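433aa long hypothetical phosphoribosylglycinamide formyl transferase (PDB 2DWC) is a predicted ATP-grasp protein of the PurT type that binds adenosine-5'-diphosphate and assembles with a second copy of itself. Local coordinates at residues S356-G361 against E412-S417; I348-S353 against P379-G384; S137-A142 against K198-E203; C159-I164 against Y173-P178. All blocks are in the same frame, centred on the assembly; numbering follows the deposited sequence.

Interaction 1 of 4, residues S356-G361 against E412-S417. With SO4 (sulfate ion), chain G.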
# COMPACT_ATOMS: atom_id res chain seq x y z
N SER B 356 -18.07 -9.64 14.05
CA SER B 356 -16.89 -10.50 13.80
C SER B 356 -16.96 -11.28 12.48
O SER B 356 -16.92 -12.52 12.48
CB SER B 356 -16.71 -11.52 14.97
OG SER B 356 -16.79 -10.82 16.24
N PRO B 357 -17.01 -10.57 11.35
CA PRO B 357 -17.09 -11.30 10.06
C PRO B 357 -15.90 -12.20 9.81
O PRO B 357 -14.77 -11.96 10.33
CB PRO B 357 -17.16 -10.16 9.02
CG PRO B 357 -17.76 -8.97 9.83
CD PRO B 357 -17.03 -9.10 11.16
N ARG B 358 -16.11 -13.28 9.03
CA ARG B 358 -14.99 -14.14 8.69
C ARG B 358 -15.23 -14.53 7.22
O ARG B 358 -16.39 -14.55 6.73
CB ARG B 358 -14.86 -15.37 9.63
CG ARG B 358 -16.04 -16.12 10.00
CD ARG B 358 -15.55 -17.26 10.92
NE ARG B 358 -15.37 -16.85 12.31
CZ ARG B 358 -14.62 -17.49 13.21
NH1 ARG B 358 -13.96 -18.60 12.87
NH2 ARG B 358 -14.55 -17.06 14.47
N PHE B 359 -14.14 -14.79 6.53
CA PHE B 359 -14.19 -15.04 5.10
C PHE B 359 -13.54 -16.35 4.79
O PHE B 359 -12.43 -16.61 5.27
CB PHE B 359 -13.39 -13.94 4.39
CG PHE B 359 -13.79 -12.55 4.76
CD1 PHE B 359 -13.24 -11.91 5.87
CD2 PHE B 359 -14.79 -11.90 4.03
CE1 PHE B 359 -13.68 -10.64 6.24
CE2 PHE B 359 -15.23 -10.63 4.40
CZ PHE B 359 -14.66 -10.01 5.53
N ARG B 360 -14.18 -17.20 3.99
CA ARG B 360 -13.49 -18.44 3.65
C ARG B 360 -13.46 -18.62 2.15
O ARG B 360 -14.04 -17.85 1.41
CB ARG B 360 -14.10 -19.67 4.33
CG ARG B 360 -15.47 -20.06 3.81
CD ARG B 360 -15.92 -21.36 4.50
NE ARG B 360 -17.21 -21.77 3.96
CZ ARG B 360 -17.96 -22.76 4.44
NH1 ARG B 360 -17.57 -23.48 5.51
NH2 ARG B 360 -19.13 -23.03 3.85
N GLY B 361 -12.79 -19.67 1.71
CA GLY B 361 -12.63 -19.88 0.27
C GLY B 361 -11.29 -19.33 -0.19
O GLY B 361 -11.01 -19.30 -1.40
N GLU B 412 -16.74 -16.92 0.60
CA GLU B 412 -18.00 -17.03 1.35
C GLU B 412 -17.77 -16.32 2.67
O GLU B 412 -16.64 -16.29 3.18
CB GLU B 412 -18.36 -18.49 1.64
CG GLU B 412 -18.65 -19.27 0.36
CD GLU B 412 -19.29 -20.60 0.64
OE1 GLU B 412 -19.04 -21.13 1.74
OE2 GLU B 412 -20.02 -21.11 -0.23
N LEU B 413 -18.84 -15.77 3.22
CA LEU B 413 -18.73 -15.02 4.48
C LEU B 413 -19.74 -15.43 5.52
O LEU B 413 -20.84 -15.91 5.19
CB LEU B 413 -18.95 -13.51 4.24
CG LEU B 413 -18.81 -12.91 2.84
CD1 LEU B 413 -19.19 -11.43 2.85
CD2 LEU B 413 -17.38 -13.07 2.37
N ARG B 414 -19.39 -15.26 6.79
CA ARG B 414 -20.36 -15.50 7.85
C ARG B 414 -20.02 -14.56 8.98
O ARG B 414 -18.99 -13.88 8.94
CB ARG B 414 -20.35 -16.94 8.35
CG ARG B 414 -19.20 -17.34 9.31
CD ARG B 414 -19.66 -18.63 10.04
NE ARG B 414 -18.65 -19.26 10.91
CZ ARG B 414 -18.37 -18.89 12.15
NH1 ARG B 414 -19.02 -17.87 12.71
NH2 ARG B 414 -17.48 -19.58 12.87
N THR B 415 -20.91 -14.47 9.97
CA THR B 415 -20.61 -13.63 11.13
C THR B 415 -20.69 -14.53 12.34
O THR B 415 -20.93 -15.73 12.22
CB THR B 415 -21.57 -12.46 11.25
OG1 THR B 415 -22.90 -12.95 11.39
CG2 THR B 415 -21.51 -11.60 9.98
N ARG B 416 -20.53 -13.95 13.51
CA ARG B 416 -20.49 -14.69 14.75
C ARG B 416 -21.77 -15.48 14.97
O ARG B 416 -21.74 -16.59 15.51
CB ARG B 416 -20.27 -13.66 15.88
CG ARG B 416 -20.20 -14.12 17.22
CD ARG B 416 -19.62 -13.01 18.10
NE ARG B 416 -18.57 -13.69 18.82
CZ ARG B 416 -18.78 -14.75 19.59
NH1 ARG B 416 -20.02 -15.22 19.77
NH2 ARG B 416 -17.75 -15.40 20.10
N SER B 417 -22.87 -14.89 14.52
CA SER B 417 -24.20 -15.46 14.66
C SER B 417 -24.92 -15.70 13.32
O SER B 417 -26.10 -15.38 13.19
CB SER B 417 -25.05 -14.52 15.52
OG SER B 417 -25.24 -13.27 14.84
S SO4 G . -16.82 -22.88 10.93
O1 SO4 G . -17.87 -23.10 11.98
O2 SO4 G . -17.33 -23.37 9.60
O3 SO4 G . -16.51 -21.41 10.84
O4 SO4 G . -15.57 -23.62 11.30
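The guanidinium groups of Arg358 and Arg414 lie flat on one another, planes 7° apart and centres separated by 4.1 Å. Arg414 NH2 sits over one face of the Arg358 group, displaced toward its rim, while Arg358 CD settles over the middle of the Arg414 group, 3.5 Å from Arg414 CZ. At the edge of the latter, in its plane, sulfate O3 accepts bonds from Arg414 NE (3.0 Å) and Arg414 NH2. Arg414 NH1 bonds Thr415 O, which limits rotation of the group. The anion, probably from the crystallisation liquor and also bonded by Trp420 NE1, probably offsets the nearby positive charges. The Arg360 guanidinium forms a salt bridge with Glu412, gripping it side-on through NE and NH2; both converge on OE1 in the guanidinium plane, Arg360 NH2 to Glu412 OE1 2.8 Å.

This is an antiparallel ladder of strands 358-360 and 412-414, in which the hydrogen-bonded pairs Arg358-Arg414 and Arg360-Glu412 flank the non-hydrogen-bonded pair Phe359-Leu413. The charged chains therefore share one face. Arg358 and Arg414 both place CG between the backbone N and the carbonyl carbon (chi1 44° and 77°), which lets them run side by side, CG to CG 3.5 Å. On the other face Leu413 CD2 meets the edge of the Phe359 ring, and Leu387 packs against both residues. Phe359 and Arg360 also pair with a strand of the second subunit, carrying the sheet across the interface.

Interaction 2 of 4, residues I348-S353 against P379-G384. With SO4 (sulfate ion), chain F.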
# COMPACT_ATOMS: atom_id res chain seq x y z
N ILE B 348 -17.02 -7.47 -2.52
CA ILE B 348 -17.27 -8.64 -1.68
C ILE B 348 -18.27 -8.05 -0.69
O ILE B 348 -17.92 -7.24 0.19
CB ILE B 348 -16.00 -9.11 -0.96
CG1 ILE B 348 -14.97 -9.61 -2.02
CG2 ILE B 348 -16.35 -10.24 -0.02
CD1 ILE B 348 -13.57 -9.89 -1.42
N LYS B 349 -19.55 -8.42 -0.86
CA LYS B 349 -20.61 -7.85 -0.01
C LYS B 349 -21.24 -8.86 0.90
O LYS B 349 -21.38 -10.02 0.54
CB LYS B 349 -21.72 -7.24 -0.88
CG LYS B 349 -21.24 -6.25 -1.92
CD LYS B 349 -22.35 -5.27 -2.30
CE LYS B 349 -23.68 -6.00 -2.52
NZ LYS B 349 -24.81 -5.02 -2.57
N ALA B 350 -21.65 -8.41 2.09
CA ALA B 350 -22.25 -9.33 3.05
C ALA B 350 -23.69 -9.60 2.67
O ALA B 350 -24.41 -8.68 2.25
CB ALA B 350 -22.21 -8.72 4.48
N LYS B 351 -24.09 -10.85 2.84
CA LYS B 351 -25.46 -11.27 2.56
C LYS B 351 -26.14 -11.54 3.90
O LYS B 351 -27.30 -11.94 3.95
CB LYS B 351 -25.45 -12.55 1.72
CG LYS B 351 -25.13 -12.34 0.27
CD LYS B 351 -26.19 -11.47 -0.39
CE LYS B 351 -26.17 -11.63 -1.91
NZ LYS B 351 -27.28 -10.90 -2.59
N VAL B 352 -25.39 -11.32 4.98
CA VAL B 352 -25.92 -11.50 6.32
C VAL B 352 -25.41 -10.41 7.24
O VAL B 352 -24.57 -9.61 6.85
CB VAL B 352 -25.55 -12.88 6.89
CG1 VAL B 352 -26.08 -13.97 5.98
CG2 VAL B 352 -24.04 -12.98 7.06
N SER B 353 -25.95 -10.34 8.44
CA SER B 353 -25.51 -9.31 9.37
C SER B 353 -24.86 -10.01 10.57
O SER B 353 -24.93 -11.25 10.71
CB SER B 353 -26.72 -8.49 9.84
OG SER B 353 -27.54 -9.27 10.70
N PRO B 379 -15.83 -4.23 11.68
CA PRO B 379 -16.16 -5.15 12.78
C PRO B 379 -17.52 -5.78 12.78
O PRO B 379 -17.73 -6.78 13.47
CB PRO B 379 -15.92 -4.33 14.07
CG PRO B 379 -15.84 -2.91 13.63
CD PRO B 379 -15.67 -2.84 12.12
N GLU B 380 -18.42 -5.22 12.00
CA GLU B 380 -19.77 -5.78 11.96
C GLU B 380 -20.29 -5.74 10.53
O GLU B 380 -19.97 -4.83 9.77
CB GLU B 380 -20.69 -4.95 12.86
CG GLU B 380 -22.16 -5.29 12.63
CD GLU B 380 -23.10 -4.78 13.72
OE1 GLU B 380 -24.31 -5.09 13.64
OE2 GLU B 380 -22.64 -4.09 14.63
N ALA B 381 -21.11 -6.71 10.18
CA ALA B 381 -21.69 -6.73 8.85
C ALA B 381 -23.18 -6.45 8.91
O ALA B 381 -23.85 -6.73 9.90
CB ALA B 381 -21.48 -8.09 8.22
N TYR B 382 -23.69 -5.86 7.85
CA TYR B 382 -25.15 -5.71 7.75
C TYR B 382 -25.44 -6.16 6.31
O TYR B 382 -24.53 -6.15 5.44
CB TYR B 382 -25.62 -4.29 8.07
CG TYR B 382 -25.13 -3.21 7.16
CD1 TYR B 382 -25.53 -3.17 5.82
CD2 TYR B 382 -24.28 -2.21 7.62
CE1 TYR B 382 -25.08 -2.17 4.96
CE2 TYR B 382 -23.83 -1.19 6.77
CZ TYR B 382 -24.24 -1.18 5.44
OH TYR B 382 -23.78 -0.21 4.56
N VAL B 383 -26.67 -6.59 6.02
CA VAL B 383 -26.97 -7.06 4.67
C VAL B 383 -26.70 -5.96 3.66
O VAL B 383 -27.20 -4.85 3.79
CB VAL B 383 -28.44 -7.54 4.55
CG1 VAL B 383 -28.75 -7.89 3.07
CG2 VAL B 383 -28.64 -8.78 5.43
N GLY B 384 -25.87 -6.29 2.67
CA GLY B 384 -25.51 -5.31 1.67
C GLY B 384 -24.23 -4.54 2.00
O GLY B 384 -23.77 -3.77 1.17
S SO4 F . -20.60 1.53 5.71
O1 SO4 F . -22.05 1.15 5.74
O2 SO4 F . -20.39 2.56 4.64
O3 SO4 F . -20.21 2.09 7.05
O4 SO4 F . -19.78 0.31 5.43
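Ala350 and Ala381 point their methyl groups at each other, CB to CB 3.9 Å, in the PurT C-terminal region, where the end of strand 343-349 meets the segment leading from strand 380-381 into strand 386-393. Ala350 CB also rests on Tyr382 O at 3.6 Å, and Leu387 touches both alanines.

Val383 puts CG1 anti to its backbone N (chi1 174°), which leaves CG2 beside that nitrogen and directed at the other backbone; Val383 CG2 lies 3.7 Å from Lys351 O and also touches Val352 CA. Ser353 meets its partners through carbon: CB lies 3.4 Å from Ala381 O and next to Tyr382 CA, while Ser353 CA makes a CH...O contact with the same carbonyl oxygen. The Lys349 chain bends at chi3 and passes Gly384 O with its CD at 4.0 Å. Tyr382 directs its CB away from residues 348-353, with CG between the backbone N and the carbonyl carbon (chi1 63°). Its OH meets O1 of a sulfate near the ring plane in a very short hydrogen bond whose length is doubtful; Lys378 and Arg385 bind the same ion.

The backbones are tied by Gly384 N donating to Ala350 O, 2.8 Å and nearly straight at the hydrogen (163°), with Gly384 at a positive phi. Ser353 O is satisfied by Thr415 OG1, whereas Val352 O, pressed against Ala381 CB at 3.7 Å, is buried without a partner in the model. One direct polar link therefore joins the segments, and the remaining cohesion comes from methyl groups and backbone carbonyls in van der Waals contact.

Interaction 3 of 4, residues S137-A142 against K198-E203. With ADP (adenosine-5'-diphosphate), chain H.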
# COMPACT_ATOMS: atom_id res chain seq x y z
N SER B 137 -28.47 14.78 -19.31
CA SER B 137 -29.79 14.26 -19.67
C SER B 137 -30.78 15.42 -19.59
O SER B 137 -30.57 16.37 -18.83
CB SER B 137 -30.21 13.19 -18.68
OG SER B 137 -30.33 13.71 -17.35
N ARG B 138 -31.85 15.37 -20.37
CA ARG B 138 -32.87 16.41 -20.29
C ARG B 138 -33.56 16.20 -18.96
O ARG B 138 -33.77 15.07 -18.53
CB ARG B 138 -33.91 16.28 -21.41
CG ARG B 138 -33.33 16.44 -22.79
CD ARG B 138 -34.37 16.05 -23.84
NE ARG B 138 -33.75 15.79 -25.14
CZ ARG B 138 -33.11 16.71 -25.85
NH1 ARG B 138 -33.01 17.95 -25.39
NH2 ARG B 138 -32.56 16.39 -27.02
N TYR B 139 -33.99 17.29 -18.33
CA TYR B 139 -34.62 17.14 -17.03
C TYR B 139 -35.57 18.29 -16.69
O TYR B 139 -35.59 19.32 -17.36
CB TYR B 139 -33.53 17.09 -15.95
CG TYR B 139 -32.80 18.41 -15.86
CD1 TYR B 139 -31.78 18.74 -16.76
CD2 TYR B 139 -33.18 19.39 -14.92
CE1 TYR B 139 -31.18 19.99 -16.74
CE2 TYR B 139 -32.58 20.66 -14.90
CZ TYR B 139 -31.59 20.95 -15.81
OH TYR B 139 -31.00 22.19 -15.80
N MET B 140 -36.30 18.09 -15.60
CA MET B 140 -37.25 19.05 -15.03
C MET B 140 -37.38 18.73 -13.55
O MET B 140 -37.14 17.60 -13.14
CB MET B 140 -38.63 18.88 -15.65
CG MET B 140 -38.72 19.29 -17.08
SD MET B 140 -40.43 19.06 -17.66
CE MET B 140 -41.32 19.95 -16.41
N TYR B 141 -37.78 19.71 -12.75
CA TYR B 141 -37.97 19.45 -11.33
C TYR B 141 -39.46 19.48 -11.02
O TYR B 141 -40.24 20.10 -11.74
CB TYR B 141 -37.28 20.51 -10.47
CG TYR B 141 -35.80 20.67 -10.74
CD1 TYR B 141 -35.32 21.77 -11.46
CD2 TYR B 141 -34.90 19.72 -10.31
CE1 TYR B 141 -33.97 21.90 -11.74
CE2 TYR B 141 -33.53 19.84 -10.59
CZ TYR B 141 -33.07 20.93 -11.30
OH TYR B 141 -31.74 21.07 -11.58
N ALA B 142 -39.86 18.81 -9.94
CA ALA B 142 -41.26 18.79 -9.52
C ALA B 142 -41.26 18.96 -8.01
O ALA B 142 -40.45 18.37 -7.33
CB ALA B 142 -41.91 17.48 -9.89
N LYS B 198 -38.84 17.66 -3.14
CA LYS B 198 -38.35 18.12 -4.44
C LYS B 198 -37.82 16.91 -5.23
O LYS B 198 -37.13 16.05 -4.69
CB LYS B 198 -37.23 19.15 -4.23
CG LYS B 198 -36.75 19.82 -5.50
CD LYS B 198 -37.32 21.21 -5.65
CE LYS B 198 -36.98 21.78 -7.01
NZ LYS B 198 -37.25 23.24 -7.13
N ILE B 199 -38.15 16.84 -6.52
CA ILE B 199 -37.72 15.72 -7.34
C ILE B 199 -37.17 16.19 -8.67
O ILE B 199 -37.61 17.22 -9.20
CB ILE B 199 -38.92 14.76 -7.62
CG1 ILE B 199 -39.35 14.06 -6.33
CG2 ILE B 199 -38.55 13.75 -8.69
CD1 ILE B 199 -40.58 13.17 -6.48
N ILE B 200 -36.18 15.47 -9.21
CA ILE B 200 -35.66 15.82 -10.53
C ILE B 200 -36.10 14.65 -11.41
O ILE B 200 -35.99 13.48 -11.03
CB ILE B 200 -34.10 16.00 -10.58
CG1 ILE B 200 -33.68 16.31 -12.02
CG2 ILE B 200 -33.39 14.75 -10.06
CD1 ILE B 200 -32.19 16.61 -12.22
N VAL B 201 -36.67 14.99 -12.56
CA VAL B 201 -37.15 14.00 -13.51
C VAL B 201 -36.24 14.07 -14.73
O VAL B 201 -36.12 15.14 -15.34
CB VAL B 201 -38.61 14.31 -13.96
CG1 VAL B 201 -39.07 13.25 -14.96
CG2 VAL B 201 -39.54 14.32 -12.75
N GLU B 202 -35.62 12.95 -15.09
CA GLU B 202 -34.70 12.95 -16.22
C GLU B 202 -35.06 11.98 -17.33
O GLU B 202 -35.58 10.90 -17.07
CB GLU B 202 -33.28 12.54 -15.75
CG GLU B 202 -32.72 13.35 -14.60
CD GLU B 202 -31.32 12.87 -14.18
OE1 GLU B 202 -30.87 13.23 -13.08
OE2 GLU B 202 -30.69 12.13 -14.96
N GLU B 203 -34.69 12.33 -18.56
CA GLU B 203 -34.91 11.41 -19.67
C GLU B 203 -33.98 10.20 -19.51
O GLU B 203 -32.88 10.31 -18.93
CB GLU B 203 -34.62 12.08 -21.01
CG GLU B 203 -33.26 12.68 -21.09
CD GLU B 203 -32.75 12.81 -22.50
OE1 GLU B 203 -31.85 13.63 -22.72
OE2 GLU B 203 -33.23 12.08 -23.40
PB ADP H . -26.92 7.87 -7.19
O1B ADP H . -25.70 8.45 -6.58
O2B ADP H . -27.06 6.30 -7.53
O3B ADP H . -28.35 8.61 -7.09
PA ADP H . -27.87 8.35 -9.79
O1A ADP H . -29.20 8.21 -9.15
O2A ADP H . -27.74 9.76 -10.54
O3A ADP H . -26.67 8.30 -8.72
O5' ADP H . -27.60 7.20 -10.87
C5' ADP H . -27.64 5.82 -10.49
C4' ADP H . -27.72 4.96 -11.75
O4' ADP H . -29.02 5.01 -12.36
C3' ADP H . -26.78 5.53 -12.81
O3' ADP H . -25.45 5.08 -12.54
C2' ADP H . -27.35 4.79 -14.02
O2' ADP H . -27.04 3.39 -13.90
C1' ADP H . -28.84 5.00 -13.78
N9 ADP H . -29.28 6.32 -14.29
C8 ADP H . -29.39 7.44 -13.59
N7 ADP H . -29.83 8.42 -14.38
C5 ADP H . -30.00 7.92 -15.59
C6 ADP H . -30.42 8.45 -16.81
N6 ADP H . -30.80 9.72 -16.90
N1 ADP H . -30.45 7.64 -17.88
C2 ADP H . -30.11 6.37 -17.80
N3 ADP H . -29.71 5.84 -16.65
C4 ADP H . -29.65 6.58 -15.55
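Glu202 and Glu203 bind Ser137 and Arg138 through their carboxylates. Ser137 OG donates to Glu202 OE2 at 2.9 Å, approaching from above the carboxylate plane, and Arg125 is a second partner of the hydroxyl. Glu203 holds CG between the backbone N and the carbonyl carbon (chi1 54°), bringing its otherwise extended chain alongside Arg138, so that Arg138 N reaches the anti lone pair of Glu203 OE1 at 2.9 Å. The Arg138 guanidinium adds a long, purely electrostatic pairing with this oxygen, which lies well out of its plane.

Backbone bonds, the shortest Val201 N to Met140 O at 2.7 Å, join outer strand 139-142 to strand 199-203 in the four-stranded antiparallel sheet of the ATP-grasp domain.

Apolar contacts lie on the face of Tyr139 and Tyr141. Ile200 runs alongside Tyr141, CG1 3.8 Å from Tyr141 CE2, while its CD1 meets Tyr139 CB. Both tyrosine hydroxyls bond Glu126.

The adenine amino group of ADP donates from N6 to Glu202 OE2 (3.1 Å) and Glu203 O (3.0 Å). With Glu202 OE2 bonded by serine and nucleotide and OE1 paired with Lys162, the carboxylate is held at both oxygens, consistent with recognition of the adenine amino group.

Interaction 4 of 4, residues C159-I164 against Y173-P178. With ADP (adenosine-5'-diphosphate), chain H.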
# COMPACT_ATOMS: atom_id res chain seq x y z
N CYS B 159 -38.75 7.41 -17.74
CA CYS B 159 -37.94 8.50 -17.18
C CYS B 159 -37.49 8.13 -15.77
O CYS B 159 -38.03 7.22 -15.14
CB CYS B 159 -38.71 9.83 -17.19
SG CYS B 159 -40.32 9.79 -16.34
N HIS B 160 -36.46 8.83 -15.29
CA HIS B 160 -35.93 8.59 -13.95
C HIS B 160 -36.33 9.71 -13.00
O HIS B 160 -36.11 10.87 -13.31
CB HIS B 160 -34.39 8.54 -14.00
CG HIS B 160 -33.85 7.46 -14.87
ND1 HIS B 160 -33.48 6.22 -14.38
CD2 HIS B 160 -33.64 7.40 -16.21
CE1 HIS B 160 -33.07 5.46 -15.37
NE2 HIS B 160 -33.15 6.15 -16.49
N THR B 161 -36.89 9.36 -11.84
CA THR B 161 -37.25 10.37 -10.85
C THR B 161 -36.31 10.18 -9.67
O THR B 161 -36.10 9.06 -9.21
CB THR B 161 -38.70 10.20 -10.33
OG1 THR B 161 -38.86 8.90 -9.75
CG2 THR B 161 -39.70 10.37 -11.46
N LYS B 162 -35.74 11.27 -9.17
CA LYS B 162 -34.80 11.18 -8.05
C LYS B 162 -35.06 12.26 -7.02
O LYS B 162 -35.31 13.42 -7.37
CB LYS B 162 -33.36 11.31 -8.56
CG LYS B 162 -33.01 10.45 -9.77
CD LYS B 162 -31.65 10.84 -10.39
CE LYS B 162 -31.39 10.09 -11.71
NZ LYS B 162 -30.03 10.44 -12.28
N ALA B 163 -35.01 11.87 -5.75
CA ALA B 163 -35.19 12.81 -4.65
C ALA B 163 -34.02 13.79 -4.69
O ALA B 163 -32.87 13.38 -4.91
CB ALA B 163 -35.21 12.04 -3.33
N ILE B 164 -34.30 15.07 -4.49
CA ILE B 164 -33.25 16.09 -4.54
C ILE B 164 -32.12 15.91 -3.52
O ILE B 164 -31.00 16.38 -3.73
CB ILE B 164 -33.87 17.51 -4.40
CG1 ILE B 164 -33.49 18.35 -5.62
CG2 ILE B 164 -33.40 18.18 -3.12
CD1 ILE B 164 -33.97 17.77 -6.94
N TYR B 173 -36.77 6.27 -8.73
CA TYR B 173 -37.72 5.37 -9.35
C TYR B 173 -37.57 5.37 -10.87
O TYR B 173 -37.20 6.38 -11.47
CB TYR B 173 -39.15 5.78 -8.98
CG TYR B 173 -40.12 4.62 -9.03
CD1 TYR B 173 -40.28 3.78 -7.93
CD2 TYR B 173 -40.84 4.34 -10.19
CE1 TYR B 173 -41.15 2.69 -7.97
CE2 TYR B 173 -41.70 3.24 -10.25
CZ TYR B 173 -41.85 2.42 -9.14
OH TYR B 173 -42.69 1.32 -9.19
N PHE B 174 -37.83 4.22 -11.50
CA PHE B 174 -37.77 4.15 -12.95
C PHE B 174 -39.22 4.14 -13.42
O PHE B 174 -39.88 3.10 -13.41
CB PHE B 174 -37.07 2.87 -13.40
CG PHE B 174 -36.79 2.84 -14.88
CD1 PHE B 174 -36.12 3.90 -15.49
CD2 PHE B 174 -37.16 1.74 -15.65
CE1 PHE B 174 -35.81 3.87 -16.85
CE2 PHE B 174 -36.86 1.70 -17.02
CZ PHE B 174 -36.18 2.77 -17.62
N VAL B 175 -39.70 5.31 -13.83
CA VAL B 175 -41.09 5.47 -14.29
C VAL B 175 -41.27 5.03 -15.74
O VAL B 175 -40.82 5.70 -16.67
CB VAL B 175 -41.52 6.94 -14.13
CG1 VAL B 175 -42.96 7.14 -14.59
CG2 VAL B 175 -41.37 7.36 -12.67
N LYS B 176 -41.96 3.91 -15.94
CA LYS B 176 -42.18 3.41 -17.29
C LYS B 176 -43.47 3.95 -17.90
O LYS B 176 -43.64 3.97 -19.12
CB LYS B 176 -42.20 1.88 -17.28
CG LYS B 176 -40.84 1.25 -16.99
CD LYS B 176 -40.90 -0.27 -17.12
CE LYS B 176 -39.50 -0.88 -17.08
NZ LYS B 176 -39.54 -2.37 -17.27
N GLY B 177 -44.37 4.40 -17.04
CA GLY B 177 -45.62 4.94 -17.51
C GLY B 177 -46.32 5.73 -16.43
O GLY B 177 -45.92 5.70 -15.26
N PRO B 178 -47.39 6.45 -16.79
CA PRO B 178 -48.17 7.27 -15.85
C PRO B 178 -48.59 6.52 -14.60
O PRO B 178 -48.79 7.13 -13.55
CB PRO B 178 -49.38 7.68 -16.69
CG PRO B 178 -48.80 7.80 -18.07
CD PRO B 178 -47.92 6.57 -18.16
PB ADP H . -26.92 7.87 -7.19
O1B ADP H . -25.70 8.45 -6.58
O2B ADP H . -27.06 6.30 -7.53
O3B ADP H . -28.35 8.61 -7.09
PA ADP H . -27.87 8.35 -9.79
O1A ADP H . -29.20 8.21 -9.15
O2A ADP H . -27.74 9.76 -10.54
O3A ADP H . -26.67 8.30 -8.72
O5' ADP H . -27.60 7.20 -10.87
C5' ADP H . -27.64 5.82 -10.49
C4' ADP H . -27.72 4.96 -11.75
O4' ADP H . -29.02 5.01 -12.36
C3' ADP H . -26.78 5.53 -12.81
O3' ADP H . -25.45 5.08 -12.54
C2' ADP H . -27.35 4.79 -14.02
O2' ADP H . -27.04 3.39 -13.90
C1' ADP H . -28.84 5.00 -13.78
N9 ADP H . -29.28 6.32 -14.29
C8 ADP H . -29.39 7.44 -13.59
N7 ADP H . -29.83 8.42 -14.38
C5 ADP H . -30.00 7.92 -15.59
C6 ADP H . -30.42 8.45 -16.81
N6 ADP H . -30.80 9.72 -16.90
N1 ADP H . -30.45 7.64 -17.88
C2 ADP H . -30.11 6.37 -17.80
N3 ADP H . -29.71 5.84 -16.65
C4 ADP H . -29.65 6.58 -15.55
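His160 and Phe174 face each other as a non-hydrogen-bonded pair of an antiparallel hairpin, and the imidazole ends up between Phe174 and the adenine of ADP. From CB the His160 chain rises on the face shared with Phe174, and CG stands beside the backbone N (chi1 -61°). His160 CG then lies under the base, 3.9 Å from ADP C5, which is centred over this side of the imidazole. His160 CD2 follows the base to ADP C6 at 3.4 Å. On the other branch, ND1 and then CE1 meet Phe174, the closest approach being His160 CE1 to Phe174 CD1, 3.4 Å. The phenyl covers the opposite imidazole face toward its rim, with the planes oblique at 46°. His160 NE2, at the tip, comes within 3.3 Å of ADP C2 and is hydrogen-bonded to His204 ND1.

On the other face of the sheet, Thr161 CG2 touches Val175 CG2 (3.6 Å), and Cys159 SG packs on Val175 CB. Paired backbone bonds at Cys159-Val175 and Thr161-Tyr173 fix the register. Lys162 has its CB directed away from the partner strand and an extended chain, and its NZ bonds ADP N7 (2.9 Å) and O2A. A histidine against the base and a lysine joining base to alpha-phosphate belong to the nucleotide pocket of this ATP-grasp domain; the partly unmodelled hairpin connection probably corresponds to the glycine-rich loop of such proteins.

How the interactions relate
The four contacts form two clusters. Interactions 3 and 4 have centres 9 Å apart and share one antiparallel sheet, since strands 199-203 and 159-163 are neighbours, joined by Glu202 N to His160 O (2.8 Å); interaction 4 is nested within the chain loop that interaction 3 closes. Together they approach the adenine from its amino group, its N7 and one face. Interactions 1 and 2 alternate along the chain, also with centres 9 Å apart, and are tied by Ser356 N to Pro379 O (2.9 Å). This second cluster is remote from the first: the nearest atoms of interactions 2 and 4 are about 18 Å apart, and the Lys349 side chain is about 13 Å from ADP.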